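Local structure of conserved hypothetical protein (Bacteroides thetaiotaomicron, 2HQY) at residues Glu116-Ala119 with Tyr120-Tyr123. The protein is of unknown function but binds coenzyme A and probably belongs among the acyl- or aminoacyl-transferases related to the acetyltransferases. Numbering follows the deposited sequence.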
loop_
_atom_site.group_PDB
_atom_site.type_symbol
_atom_site.label_atom_id
_atom_site.label_comp_id
_atom_site.label_asym_id
_atom_site.label_seq_id
_atom_site.Cartn_x
_atom_site.Cartn_y
_atom_site.Cartn_z
ATOM N N GLU A 116 22.511 7.335 13.415
ATOM C CA GLU A 116 21.815 6.301 14.150
ATOM C C GLU A 116 20.733 6.979 14.992
ATOM O O GLU A 116 20.898 8.111 15.429
ATOM C CB GLU A 116 22.839 5.550 15.013
ATOM C CG GLU A 116 22.355 4.293 15.714
ATOM C CD GLU A 116 21.918 4.565 17.137
ATOM O OE1 GLU A 116 22.280 5.649 17.666
ATOM O OE2 GLU A 116 21.216 3.700 17.726
ATOM N N ASP A 117 19.616 6.289 15.180
ATOM C CA ASP A 117 18.547 6.784 16.032
ATOM C C ASP A 117 18.133 5.623 16.924
ATOM O O ASP A 117 17.574 4.634 16.463
ATOM C CB ASP A 117 17.373 7.323 15.189
ATOM C CG ASP A 117 16.287 7.997 16.040
ATOM O OD1 ASP A 117 16.237 7.757 17.266
ATOM O OD2 ASP A 117 15.483 8.781 15.475
ATOM N N ARG A 118 18.449 5.752 18.210
ATOM C CA ARG A 118 18.174 4.734 19.208
ATOM C C ARG A 118 16.682 4.291 19.235
ATOM O O ARG A 118 16.370 3.158 19.608
ATOM C CB ARG A 118 18.639 5.279 20.562
ATOM C CG ARG A 118 18.309 4.443 21.761
ATOM C CD ARG A 118 18.945 3.057 21.707
ATOM N NE ARG A 118 18.599 2.300 22.911
ATOM C CZ ARG A 118 17.403 1.758 23.138
ATOM N NH1 ARG A 118 16.438 1.850 22.214
ATOM N NH2 ARG A 118 17.179 1.095 24.275
ATOM N N ALA A 119 15.791 5.184 18.801
ATOM C CA ALA A 119 14.358 4.893 18.700
ATOM C C ALA A 119 14.079 3.690 17.822
ATOM O O ALA A 119 13.070 3.029 18.001
ATOM C CB ALA A 119 13.629 6.089 18.156
ATOM N N TYR A 120 14.983 3.420 16.880
ATOM C CA TYR A 120 14.809 2.337 15.910
ATOM C C TYR A 120 15.609 1.067 16.151
ATOM O O TYR A 120 15.550 0.141 15.335
ATOM C CB TYR A 120 15.041 2.875 14.495
ATOM C CG TYR A 120 14.117 4.032 14.225
ATOM C CD1 TYR A 120 12.739 3.849 14.191
ATOM C CD2 TYR A 120 14.617 5.313 14.057
ATOM C CE1 TYR A 120 11.882 4.919 13.977
ATOM C CE2 TYR A 120 13.779 6.373 13.834
ATOM C CZ TYR A 120 12.417 6.171 13.799
ATOM O OH TYR A 120 11.589 7.257 13.575
ATOM N N ALA A 121 16.322 1.006 17.264
ATOM C CA ALA A 121 17.073 -0.199 17.625
ATOM C C ALA A 121 16.090 -1.323 17.960
ATOM O O ALA A 121 15.024 -1.045 18.502
ATOM C CB ALA A 121 17.987 0.081 18.824
ATOM N N ASP A 122 16.450 -2.566 17.633
ATOM C CA ASP A 122 15.634 -3.740 17.970
ATOM C C ASP A 122 16.090 -4.328 19.292
ATOM O O ASP A 122 17.295 -4.411 19.582
ATOM C CB ASP A 122 15.762 -4.856 16.937
ATOM C CG ASP A 122 15.027 -4.584 15.646
ATOM O OD1 ASP A 122 14.182 -3.660 15.563
ATOM O OD2 ASP A 122 15.296 -5.345 14.700
ATOM N N TYR A 123 15.119 -4.764 20.078
ATOM C CA TYR A 123 15.381 -5.483 21.310
ATOM C C TYR A 123 15.424 -6.987 21.003
ATOM O O TYR A 123 14.443 -7.556 20.499
ATOM C CB TYR A 123 14.257 -5.191 22.305
ATOM C CG TYR A 123 14.367 -3.836 22.940
ATOM C CD1 TYR A 123 14.871 -3.699 24.236
ATOM C CD2 TYR A 123 13.989 -2.683 22.233
ATOM C CE1 TYR A 123 14.988 -2.452 24.834
ATOM C CE2 TYR A 123 14.093 -1.430 22.806
ATOM C CZ TYR A 123 14.599 -1.321 24.113
ATOM O OH TYR A 123 14.725 -0.085 24.683
HETATM O O HOH W 1 14.267 0.879 20.162
#
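Arg118 reaches over the turn to Tyr123. Its NH2 donates to Tyr123 OH at 2.8 Å, and the N-H points almost straight at the oxygen (177°). The hydroxyl lies at the guanidinium edge, in its plane, while the phenol ring is turned 68° from that plane. A bend at chi2 (61°) turns the chain back and brings NH1 near Ala121 CB. Asp269 OD2 also meets both groups, in a salt bridge with Arg118 NH1 and a hydrogen bond with Tyr123 OH. An alanine in place of Arg118 would probably leave the Asp269 carboxylate without this counter-charge and Tyr123 OH without its NH2 donor. Between the two residues the backbone makes a short 3-10 turn, linking strand 112-116 to strand 122-126. Tyr120 N donates to Asp117 O at 2.9 Å, and Ala121 N to Arg118 O at 3.2 Å. A water lies within hydrogen-bonding distance of both Arg118 O and Ala121 O, 2.7 Å from Ala121 O, though it has more acceptors in reach than protons to give. The turn begins with an Asx turn: Asp117 OD1 accepts from Ala119 N at 3.0 Å, from above the carboxylate plane. The other carboxylate oxygen, Asp117 OD2, lies 3.4 Å from Tyr120 CE2. Ala119 CB sits over the centre of one face of the Tyr120 ring, a CH-pi contact of 4.3 Å to the centroid. The Tyr120 side chain also touches Leu270, which lines the coenzyme A pocket.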